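Local coordinates for protein mandalate racemase/muconate lactonizing enzyme (Unidentified, PDB 4E4U) that probably works as an isomerase or lyase of the mandelate racemase/muconate lactonizing enzyme group in the enolase superfamily, its exact substrate unknown, at residues R124-Y132 against N155-D166; A299-L310 against T327-I336. One frame throughout, in Å; residues are numbered along the deposited sequence.

Overall arrangement
The chain opens with the antiparallel sheet of strands 3-12, 22-30 and 35-40 and the helices up to 109. Strand 125-130 then starts the barrel. The chain turns through helix 145-158 and returns as strand 162-165. Interaction 1 closes this loop, a beta-alpha-beta unit. Further strands and helices follow round the barrel domain to helix 289-301 and strand 305-306. Helix 314-325 comes next, and interaction 2 closes a second loop where 327-336 meets 299-310. The two loops come in series, neither nested nor crossed. They are joined edge by edge in the sheet, because strand 333-335 neighbours strand 125-130; Y128 O and S335 N, 2.7 Å apart, probably share a hydrogen bond. Both contacts touch the second subunit.

Interaction 1: residues R124-Y132 against N155-D166; sequences RLRSYTYLY and NVKLGFTAVKFD
K164 starts with CG anti to its backbone N (chi1 -170°) and then bends at chi3 (89°). The bend carries CE over one face of the Y130 ring, a CH-pi contact 3.7 Å from its centroid, and lets NZ donate to Y128 OH at 2.9 Å. R126 instead runs extended, with CG also anti to its N. It grips T161 side-on with two nitrogens: NE binds OG1 at 2.8 Å and NH2 binds the carbonyl O at 3.1 Å. Both acceptors lie in the guanidinium plane, but NH2 stands above the carbonyl plane of T161. T129 CG2 sits over one face of the F160 ring, a second CH-pi contact. L131 CD2 packs on V163 CB (3.7 Å), and L131 CD1 meets F165.

The strands run parallel, as in a beta-alpha-beta crossover of a TIM-type barrel. K164 N donates to T129 O (3.0 Å), and L131 N to K164 O (2.9 Å). Water 2 joins Y130 O, Y132 N and N155 ND2; N155 OD1 also binds the dithiol ligand.

R126 makes a salt bridge to D203, and K164 one to E233. Together with the Y128 OH bond and the Y130 face against CE, E233 holds the buried K164 amine in place.

Interaction 2: residues A299-L310 against T327-I336; sequences AEVHYAQIAPHL and TPNFLIQESI
I306 and F330 form a single backbone bridge. I306 N donates to N329 O and L331 N to I306 O, both at 2.9 Å. Further along, E334 N reaches P308 O in a weak bond.

Two side chains bond to the other backbone. N329 has CG between its backbone N and carbonyl carbon (chi1 55°), which turns the amide to the end of helix 289-301. There ND2 donates to A304 O at 3.1 Å, almost straight and within the amide plane; it also bonds to A296 O. E334 OE1 accepts L310 N at 2.9 Å, from above the carboxylate plane. The H309 ring lies beside this carboxylate, with the two planes 80° apart.

Helix 289-301 ends in a Schellman motif at Y303, and the chain enters strand 305-306. The contact thus spans the last beta-alpha-beta crossover of the barrel, from strand 305-306 through helix 314-325 to strand 333-335.

Waters add three bridges. Water 3 donates to E300 OE1 and N329 OD1, while E300 OE1 also pairs with K294 of the third subunit. Water 4 takes a bond from Q305 NE2 and gives a weak one to F330 O; Q305 OE1 is hydrogen-bonded to Q178 of the second subunit. Water 5 joins L310 O to E334 OE2.

Among apolar contacts, I306 CD1 and T327 CG2 meet tip to tip at 3.6 Å. A307 CB rests on I332 CG2 (3.9 Å). P308 CD comes to the edge of the F330 ring. The L310 and I336 side chains cross at about a right angle, with L310 CD1 4.0 Å from I336 CD1.

Interaction 1: residues R124-Y132 against N155-D166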
loop_
_atom_site.group_PDB
_atom_site.type_symbol
_atom_site.label_atom_id
_atom_site.label_comp_id
_atom_site.label_asym_id
_atom_site.label_seq_id
_atom_site.Cartn_x
_atom_site.Cartn_y
_atom_site.Cartn_z
ATOM N N ARG A 124 -12.996 -6.263 40.360
ATOM C CA ARG A 124 -12.993 -4.818 40.552
ATOM C C ARG A 124 -12.328 -4.156 39.354
ATOM O O ARG A 124 -11.587 -4.804 38.611
ATOM C CB ARG A 124 -12.269 -4.432 41.833
ATOM C CG ARG A 124 -10.813 -4.798 41.829
ATOM C CD ARG A 124 -10.210 -4.675 43.214
ATOM N NE ARG A 124 -8.876 -5.261 43.242
ATOM C CZ ARG A 124 -7.966 -5.006 44.174
ATOM N NH1 ARG A 124 -8.243 -4.161 45.160
ATOM N NH2 ARG A 124 -6.778 -5.591 44.115
ATOM N N LEU A 125 -12.578 -2.863 39.183
ATOM C CA LEU A 125 -12.169 -2.160 37.977
ATOM C C LEU A 125 -11.174 -1.057 38.290
ATOM O O LEU A 125 -11.486 -0.115 39.022
ATOM C CB LEU A 125 -13.386 -1.544 37.293
ATOM C CG LEU A 125 -14.498 -2.509 36.893
ATOM C CD1 LEU A 125 -15.706 -1.732 36.392
ATOM C CD2 LEU A 125 -13.996 -3.472 35.826
ATOM N N ARG A 126 -9.980 -1.165 37.726
ATOM C CA ARG A 126 -8.994 -0.105 37.859
ATOM C C ARG A 126 -9.609 1.210 37.383
ATOM O O ARG A 126 -10.280 1.256 36.348
ATOM C CB ARG A 126 -7.750 -0.435 37.030
ATOM C CG ARG A 126 -6.599 0.538 37.228
ATOM C CD ARG A 126 -5.488 0.280 36.227
ATOM N NE ARG A 126 -4.394 1.230 36.398
ATOM C CZ ARG A 126 -3.390 1.383 35.542
ATOM N NH1 ARG A 126 -3.330 0.642 34.439
ATOM N NH2 ARG A 126 -2.443 2.284 35.787
ATOM N N SER A 127 -9.386 2.279 38.138
ATOM C CA SER A 127 -9.961 3.567 37.774
ATOM C C SER A 127 -8.937 4.696 37.813
ATOM O O SER A 127 -7.839 4.541 38.347
ATOM C CB SER A 127 -11.150 3.902 38.671
ATOM O OG SER A 127 -10.713 4.267 39.961
ATOM N N TYR A 128 -9.301 5.829 37.228
ATOM C CA TYR A 128 -8.477 7.021 37.318
ATOM C C TYR A 128 -9.378 8.216 37.500
ATOM O O TYR A 128 -10.586 8.123 37.283
ATOM C CB TYR A 128 -7.632 7.205 36.068
ATOM C CG TYR A 128 -8.356 7.669 34.822
ATOM C CD1 TYR A 128 -8.513 9.026 34.548
ATOM C CD2 TYR A 128 -8.803 6.758 33.878
ATOM C CE1 TYR A 128 -9.125 9.461 33.370
ATOM C CE2 TYR A 128 -9.422 7.181 32.704
ATOM C CZ TYR A 128 -9.578 8.531 32.452
ATOM O OH TYR A 128 -10.176 8.961 31.287
ATOM N N THR A 129 -8.792 9.344 37.887
ATOM C CA THR A 129 -9.536 10.591 37.888
ATOM C C THR A 129 -8.708 11.728 37.302
ATOM O O THR A 129 -7.474 11.697 37.333
ATOM C CB THR A 129 -10.022 10.973 39.310
ATOM O OG1 THR A 129 -10.819 12.165 39.243
ATOM C CG2 THR A 129 -8.841 11.193 40.254
ATOM N N TYR A 130 -9.393 12.718 36.738
ATOM C CA TYR A 130 -8.779 14.013 36.498
ATOM C C TYR A 130 -8.317 14.586 37.827
ATOM O O TYR A 130 -8.918 14.329 38.879
ATOM C CB TYR A 130 -9.796 14.987 35.907
ATOM C CG TYR A 130 -9.662 15.260 34.429
ATOM C CD1 TYR A 130 -8.521 15.853 33.906
ATOM C CD2 TYR A 130 -10.692 14.943 33.558
ATOM C CE1 TYR A 130 -8.404 16.113 32.555
ATOM C CE2 TYR A 130 -10.588 15.199 32.205
ATOM C CZ TYR A 130 -9.438 15.783 31.707
ATOM O OH TYR A 130 -9.330 16.035 30.358
ATOM N N LEU A 131 -7.258 15.383 37.774
ATOM C CA LEU A 131 -6.832 16.152 38.929
ATOM C C LEU A 131 -7.725 17.382 39.060
ATOM O O LEU A 131 -7.952 18.108 38.081
ATOM C CB LEU A 131 -5.371 16.571 38.773
ATOM C CG LEU A 131 -4.381 15.413 38.627
ATOM C CD1 LEU A 131 -2.957 15.927 38.412
ATOM C CD2 LEU A 131 -4.449 14.500 39.844
ATOM N N TYR A 132 -8.238 17.613 40.267
ATOM C CA TYR A 132 -9.061 18.792 40.543
ATOM C C TYR A 132 -8.432 19.658 41.634
ATOM O O TYR A 132 -8.983 19.783 42.734
ATOM C CB TYR A 132 -10.474 18.376 40.958
ATOM C CG TYR A 132 -11.277 17.731 39.849
ATOM C CD1 TYR A 132 -12.000 18.501 38.948
ATOM C CD2 TYR A 132 -11.316 16.350 39.707
ATOM C CE1 TYR A 132 -12.735 17.908 37.933
ATOM C CE2 TYR A 132 -12.044 15.751 38.705
ATOM C CZ TYR A 132 -12.754 16.528 37.816
ATOM O OH TYR A 132 -13.479 15.913 36.819
ATOM N N ASN A 155 -4.214 11.853 45.536
ATOM C CA ASN A 155 -4.953 10.794 44.857
ATOM C C ASN A 155 -4.263 9.435 44.991
ATOM O O ASN A 155 -4.924 8.411 45.152
ATOM C CB ASN A 155 -5.223 11.165 43.396
ATOM C CG ASN A 155 -6.442 12.052 43.244
ATOM O OD1 ASN A 155 -7.506 11.749 43.776
ATOM N ND2 ASN A 155 -6.293 13.154 42.524
ATOM N N VAL A 156 -2.934 9.428 44.935
ATOM C CA VAL A 156 -2.180 8.197 45.161
ATOM C C VAL A 156 -2.424 7.654 46.581
ATOM O O VAL A 156 -2.572 6.444 46.767
ATOM C CB VAL A 156 -0.674 8.398 44.865
ATOM C CG1 VAL A 156 0.168 7.234 45.388
ATOM C CG2 VAL A 156 -0.449 8.580 43.366
ATOM N N LYS A 157 -2.499 8.538 47.576
ATOM C CA LYS A 157 -2.794 8.121 48.950
ATOM C C LYS A 157 -4.177 7.473 49.054
ATOM O O LYS A 157 -4.385 6.568 49.862
ATOM C CB LYS A 157 -2.681 9.300 49.921
ATOM C CG LYS A 157 -1.258 9.798 50.119
ATOM C CD LYS A 157 -1.218 11.034 51.000
ATOM C CE LYS A 157 0.093 11.775 50.818
ATOM N NZ LYS A 157 0.114 13.050 51.583
ATOM N N LEU A 158 -5.118 7.933 48.231
ATOM C CA LEU A 158 -6.452 7.335 48.198
ATOM C C LEU A 158 -6.431 5.954 47.553
ATOM O O LEU A 158 -7.349 5.154 47.764
ATOM C CB LEU A 158 -7.435 8.218 47.432
ATOM C CG LEU A 158 -7.750 9.620 47.937
ATOM C CD1 LEU A 158 -8.771 10.236 47.006
ATOM C CD2 LEU A 158 -8.282 9.584 49.352
ATOM N N GLY A 159 -5.405 5.686 46.746
ATOM C CA GLY A 159 -5.267 4.401 46.085
ATOM C C GLY A 159 -5.298 4.446 44.567
ATOM O O GLY A 159 -5.155 3.405 43.924
ATOM N N PHE A 160 -5.492 5.628 43.982
ATOM C CA PHE A 160 -5.483 5.749 42.524
ATOM C C PHE A 160 -4.142 5.335 41.933
ATOM O O PHE A 160 -3.075 5.652 42.478
ATOM C CB PHE A 160 -5.782 7.183 42.084
ATOM C CG PHE A 160 -7.248 7.527 42.048
ATOM C CD1 PHE A 160 -8.071 7.009 41.055
ATOM C CD2 PHE A 160 -7.795 8.385 42.991
ATOM C CE1 PHE A 160 -9.413 7.338 41.002
ATOM C CE2 PHE A 160 -9.145 8.718 42.945
ATOM C CZ PHE A 160 -9.951 8.192 41.951
ATOM N N THR A 161 -4.213 4.634 40.805
ATOM C CA THR A 161 -3.029 4.159 40.088
ATOM C C THR A 161 -2.827 4.881 38.754
ATOM O O THR A 161 -1.984 4.479 37.952
ATOM C CB THR A 161 -3.106 2.647 39.817
ATOM O OG1 THR A 161 -4.243 2.370 38.992
ATOM C CG2 THR A 161 -3.231 1.882 41.120
ATOM N N ALA A 162 -3.601 5.937 38.518
ATOM C CA ALA A 162 -3.454 6.769 37.325
ATOM C C ALA A 162 -4.158 8.093 37.573
ATOM O O ALA A 162 -5.162 8.140 38.289
ATOM C CB ALA A 162 -4.037 6.076 36.096
ATOM N N VAL A 163 -3.622 9.169 37.000
ATOM C CA VAL A 163 -4.227 10.492 37.139
ATOM C C VAL A 163 -4.167 11.199 35.792
ATOM O O VAL A 163 -3.238 10.964 35.009
ATOM C CB VAL A 163 -3.530 11.352 38.225
ATOM C CG1 VAL A 163 -3.732 10.738 39.612
ATOM C CG2 VAL A 163 -2.037 11.535 37.910
ATOM N N LYS A 164 -5.156 12.049 35.513
ATOM C CA LYS A 164 -5.240 12.738 34.226
ATOM C C LYS A 164 -5.241 14.257 34.402
ATOM O O LYS A 164 -5.761 14.781 35.384
ATOM C CB LYS A 164 -6.485 12.288 33.463
ATOM C CG LYS A 164 -6.526 12.771 32.019
ATOM C CD LYS A 164 -7.434 11.897 31.156
ATOM C CE LYS A 164 -8.867 12.388 31.164
ATOM N NZ LYS A 164 -9.753 11.606 30.244
ATOM N N PHE A 165 -4.660 14.963 33.437
ATOM C CA PHE A 165 -4.584 16.430 33.480
ATOM C C PHE A 165 -4.381 16.942 32.057
ATOM O O PHE A 165 -3.844 16.223 31.210
ATOM C CB PHE A 165 -3.454 16.913 34.415
ATOM C CG PHE A 165 -2.147 16.216 34.184
ATOM C CD1 PHE A 165 -1.889 14.988 34.776
ATOM C CD2 PHE A 165 -1.182 16.778 33.357
ATOM C CE1 PHE A 165 -0.689 14.325 34.538
ATOM C CE2 PHE A 165 0.018 16.125 33.119
ATOM C CZ PHE A 165 0.265 14.898 33.713
ATOM N N ASP A 166 -4.840 18.166 31.786
ATOM C CA ASP A 166 -4.645 18.789 30.474
ATOM C C ASP A 166 -4.061 20.195 30.603
ATOM O O ASP A 166 -4.798 21.170 30.799
ATOM C CB ASP A 166 -5.956 18.861 29.679
ATOM C CG ASP A 166 -5.752 19.453 28.288
ATOM O OD1 ASP A 166 -4.595 19.761 27.937
ATOM O OD2 ASP A 166 -6.735 19.613 27.539
HETATM O O HOH W 1 -6.549 3.104 40.142
HETATM O O HOH W 2 -8.505 14.926 41.646
#

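Interaction 2: residues A299-L310 against T327-I336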
loop_
_atom_site.group_PDB
_atom_site.type_symbol
_atom_site.label_atom_id
_atom_site.label_comp_id
_atom_site.label_asym_id
_atom_site.label_seq_id
_atom_site.Cartn_x
_atom_site.Cartn_y
_atom_site.Cartn_z
ATOM N N ALA A 299 -11.866 -3.667 19.032
ATOM C CA ALA A 299 -10.608 -3.440 19.712
ATOM C C ALA A 299 -9.874 -4.762 19.941
ATOM O O ALA A 299 -8.663 -4.845 19.735
ATOM C CB ALA A 299 -10.834 -2.707 21.013
ATOM N N GLU A 300 -10.597 -5.808 20.341
ATOM C CA GLU A 300 -9.947 -7.095 20.616
ATOM C C GLU A 300 -9.141 -7.599 19.422
ATOM O O GLU A 300 -8.016 -8.076 19.574
ATOM C CB GLU A 300 -10.963 -8.170 20.983
ATOM C CG GLU A 300 -11.588 -8.037 22.350
ATOM C CD GLU A 300 -12.295 -9.318 22.733
ATOM O OE1 GLU A 300 -13.530 -9.385 22.588
ATOM O OE2 GLU A 300 -11.604 -10.271 23.157
ATOM N N VAL A 301 -9.714 -7.511 18.226
ATOM C CA VAL A 301 -9.045 -8.113 17.078
ATOM C C VAL A 301 -7.845 -7.298 16.621
ATOM O O VAL A 301 -6.995 -7.809 15.908
ATOM C CB VAL A 301 -10.001 -8.448 15.891
ATOM C CG1 VAL A 301 -11.033 -9.471 16.331
ATOM C CG2 VAL A 301 -10.649 -7.194 15.320
ATOM N N HIS A 302 -7.775 -6.036 17.049
ATOM C CA HIS A 302 -6.611 -5.180 16.805
ATOM C C HIS A 302 -5.629 -5.169 17.977
ATOM O O HIS A 302 -4.633 -4.440 17.955
ATOM C CB HIS A 302 -7.043 -3.745 16.500
ATOM C CG HIS A 302 -7.720 -3.593 15.181
ATOM N ND1 HIS A 302 -7.043 -3.279 14.025
ATOM C CD2 HIS A 302 -9.027 -3.732 14.831
ATOM C CE1 HIS A 302 -7.902 -3.210 13.022
ATOM N NE2 HIS A 302 -9.104 -3.482 13.479
ATOM N N TYR A 303 -5.909 -5.979 18.997
ATOM C CA TYR A 303 -5.143 -5.976 20.252
ATOM C C TYR A 303 -5.107 -4.573 20.891
ATOM O O TYR A 303 -4.113 -4.175 21.518
ATOM C CB TYR A 303 -3.717 -6.524 20.084
ATOM C CG TYR A 303 -3.562 -8.017 19.868
ATOM C CD1 TYR A 303 -4.647 -8.866 19.690
ATOM C CD2 TYR A 303 -2.299 -8.578 19.895
ATOM C CE1 TYR A 303 -4.459 -10.238 19.494
ATOM C CE2 TYR A 303 -2.098 -9.930 19.695
ATOM C CZ TYR A 303 -3.179 -10.758 19.506
ATOM O OH TYR A 303 -2.963 -12.106 19.317
ATOM N N ALA A 304 -6.203 -3.837 20.722
ATOM C CA ALA A 304 -6.399 -2.557 21.386
ATOM C C ALA A 304 -7.174 -2.775 22.681
ATOM O O ALA A 304 -7.778 -3.833 22.888
ATOM C CB ALA A 304 -7.131 -1.572 20.461
ATOM N N GLN A 305 -7.175 -1.768 23.542
ATOM C CA GLN A 305 -7.872 -1.848 24.815
ATOM C C GLN A 305 -8.976 -0.810 24.891
ATOM O O GLN A 305 -8.996 0.157 24.123
ATOM C CB GLN A 305 -6.898 -1.612 25.965
ATOM C CG GLN A 305 -5.793 -2.635 26.060
ATOM C CD GLN A 305 -4.787 -2.266 27.120
ATOM O OE1 GLN A 305 -4.004 -1.315 26.957
ATOM N NE2 GLN A 305 -4.819 -2.989 28.245
ATOM N N ILE A 306 -9.934 -1.017 25.787
ATOM C CA ILE A 306 -10.935 0.015 26.028
ATOM C C ILE A 306 -10.720 0.678 27.380
ATOM O O ILE A 306 -10.326 0.044 28.361
ATOM C CB ILE A 306 -12.399 -0.485 25.907
ATOM C CG1 ILE A 306 -12.787 -1.370 27.095
ATOM C CG2 ILE A 306 -12.622 -1.186 24.567
ATOM C CD1 ILE A 306 -14.280 -1.593 27.211
ATOM N N ALA A 307 -10.953 1.981 27.397
ATOM C CA ALA A 307 -10.844 2.795 28.600
ATOM C C ALA A 307 -11.995 3.784 28.549
ATOM O O ALA A 307 -11.826 4.919 28.093
ATOM C CB ALA A 307 -9.513 3.525 28.631
ATOM N N PRO A 308 -13.189 3.353 28.977
ATOM C CA PRO A 308 -14.367 4.185 28.715
ATOM C C PRO A 308 -14.293 5.567 29.354
ATOM O O PRO A 308 -13.816 5.747 30.483
ATOM C CB PRO A 308 -15.518 3.373 29.313
ATOM C CG PRO A 308 -15.031 1.958 29.288
ATOM C CD PRO A 308 -13.552 2.058 29.580
ATOM N N HIS A 309 -14.777 6.538 28.590
ATOM C CA HIS A 309 -14.825 7.929 28.999
ATOM C C HIS A 309 -16.024 8.170 29.902
ATOM O O HIS A 309 -17.081 7.545 29.741
ATOM C CB HIS A 309 -14.945 8.801 27.745
ATOM C CG HIS A 309 -15.320 10.221 28.024
ATOM N ND1 HIS A 309 -16.627 10.655 28.041
ATOM C CD2 HIS A 309 -14.559 11.316 28.263
ATOM C CE1 HIS A 309 -16.657 11.950 28.305
ATOM N NE2 HIS A 309 -15.414 12.373 28.441
ATOM N N LEU A 310 -15.872 9.094 30.839
ATOM C CA LEU A 310 -16.984 9.488 31.682
ATOM C C LEU A 310 -16.833 10.955 32.090
ATOM O O LEU A 310 -15.898 11.316 32.801
ATOM C CB LEU A 310 -17.057 8.575 32.911
ATOM C CG LEU A 310 -18.439 8.235 33.460
ATOM C CD1 LEU A 310 -19.125 9.482 33.998
ATOM C CD2 LEU A 310 -19.292 7.550 32.395
ATOM N N THR A 327 -15.543 -7.213 29.972
ATOM C CA THR A 327 -14.674 -6.926 28.830
ATOM C C THR A 327 -13.256 -7.442 29.076
ATOM O O THR A 327 -12.598 -7.005 30.010
ATOM C CB THR A 327 -14.619 -5.407 28.553
ATOM O OG1 THR A 327 -15.906 -4.950 28.116
ATOM C CG2 THR A 327 -13.593 -5.088 27.485
ATOM N N PRO A 328 -12.774 -8.365 28.228
ATOM C CA PRO A 328 -11.452 -8.945 28.487
ATOM C C PRO A 328 -10.291 -7.985 28.205
ATOM O O PRO A 328 -9.234 -8.125 28.809
ATOM C CB PRO A 328 -11.417 -10.160 27.549
ATOM C CG PRO A 328 -12.359 -9.807 26.436
ATOM C CD PRO A 328 -13.455 -8.999 27.083
ATOM N N ASN A 329 -10.487 -7.030 27.303
ATOM C CA ASN A 329 -9.453 -6.071 26.942
ATOM C C ASN A 329 -9.692 -4.706 27.580
ATOM O O ASN A 329 -9.499 -3.658 26.962
ATOM C CB ASN A 329 -9.325 -5.957 25.416
ATOM C CG ASN A 329 -10.642 -5.609 24.724
ATOM O OD1 ASN A 329 -11.718 -6.013 25.166
ATOM N ND2 ASN A 329 -10.550 -4.894 23.602
ATOM N N PHE A 330 -10.119 -4.737 28.832
ATOM C CA PHE A 330 -10.367 -3.531 29.611
ATOM C C PHE A 330 -9.070 -3.013 30.218
ATOM O O PHE A 330 -8.333 -3.768 30.853
ATOM C CB PHE A 330 -11.368 -3.852 30.720
ATOM C CG PHE A 330 -11.486 -2.780 31.769
ATOM C CD1 PHE A 330 -12.162 -1.592 31.505
ATOM C CD2 PHE A 330 -10.940 -2.966 33.030
ATOM C CE1 PHE A 330 -12.279 -0.605 32.484
ATOM C CE2 PHE A 330 -11.059 -1.988 34.007
ATOM C CZ PHE A 330 -11.724 -0.812 33.734
ATOM N N LEU A 331 -8.805 -1.720 30.049
ATOM C CA LEU A 331 -7.625 -1.080 30.644
ATOM C C LEU A 331 -7.940 -0.371 31.957
ATOM O O LEU A 331 -7.351 -0.674 32.993
ATOM C CB LEU A 331 -7.014 -0.075 29.663
ATOM C CG LEU A 331 -5.861 0.810 30.154
ATOM C CD1 LEU A 331 -4.685 -0.033 30.646
ATOM C CD2 LEU A 331 -5.403 1.770 29.061
ATOM N N ILE A 332 -8.870 0.578 31.917
ATOM C CA ILE A 332 -9.133 1.431 33.074
ATOM C C ILE A 332 -10.439 2.182 32.837
ATOM O O ILE A 332 -10.832 2.400 31.688
ATOM C CB ILE A 332 -7.950 2.419 33.282
ATOM C CG1 ILE A 332 -7.925 3.010 34.694
ATOM C CG2 ILE A 332 -7.926 3.490 32.184
ATOM C CD1 ILE A 332 -6.604 3.708 34.992
ATOM N N GLN A 333 -11.105 2.580 33.918
ATOM C CA GLN A 333 -12.380 3.287 33.830
ATOM C C GLN A 333 -12.249 4.683 34.403
ATOM O O GLN A 333 -11.810 4.857 35.536
ATOM C CB GLN A 333 -13.474 2.521 34.582
ATOM C CG GLN A 333 -14.778 3.297 34.764
ATOM C CD GLN A 333 -15.516 3.555 33.462
ATOM O OE1 GLN A 333 -15.799 2.628 32.701
ATOM N NE2 GLN A 333 -15.838 4.818 33.202
ATOM N N GLU A 334 -12.638 5.679 33.619
ATOM C CA GLU A 334 -12.624 7.043 34.103
ATOM C C GLU A 334 -13.610 7.197 35.243
ATOM O O GLU A 334 -14.775 6.784 35.144
ATOM C CB GLU A 334 -12.972 8.032 32.988
ATOM C CG GLU A 334 -12.843 9.492 33.428
ATOM C CD GLU A 334 -12.719 10.458 32.263
ATOM O OE1 GLU A 334 -13.137 10.098 31.143
ATOM O OE2 GLU A 334 -12.189 11.574 32.471
ATOM N N SER A 335 -13.137 7.787 36.333
ATOM C CA SER A 335 -13.984 8.102 37.469
ATOM C C SER A 335 -13.954 9.588 37.732
ATOM O O SER A 335 -12.949 10.251 37.485
ATOM C CB SER A 335 -13.521 7.338 38.702
ATOM O OG SER A 335 -13.622 5.955 38.459
ATOM N N ILE A 336 -15.070 10.118 38.217
ATOM C CA ILE A 336 -15.118 11.521 38.590
ATOM C C ILE A 336 -14.825 11.573 40.079
ATOM O O ILE A 336 -15.696 11.323 40.913
ATOM C CB ILE A 336 -16.451 12.173 38.201
ATOM C CG1 ILE A 336 -16.611 12.105 36.675
ATOM C CG2 ILE A 336 -16.490 13.613 38.676
ATOM C CD1 ILE A 336 -17.927 12.625 36.137
HETATM O O HOH W 3 -14.279 -7.040 24.275
HETATM O O HOH W 4 -6.621 -5.107 28.745
HETATM O O HOH W 5 -14.028 13.292 33.037
#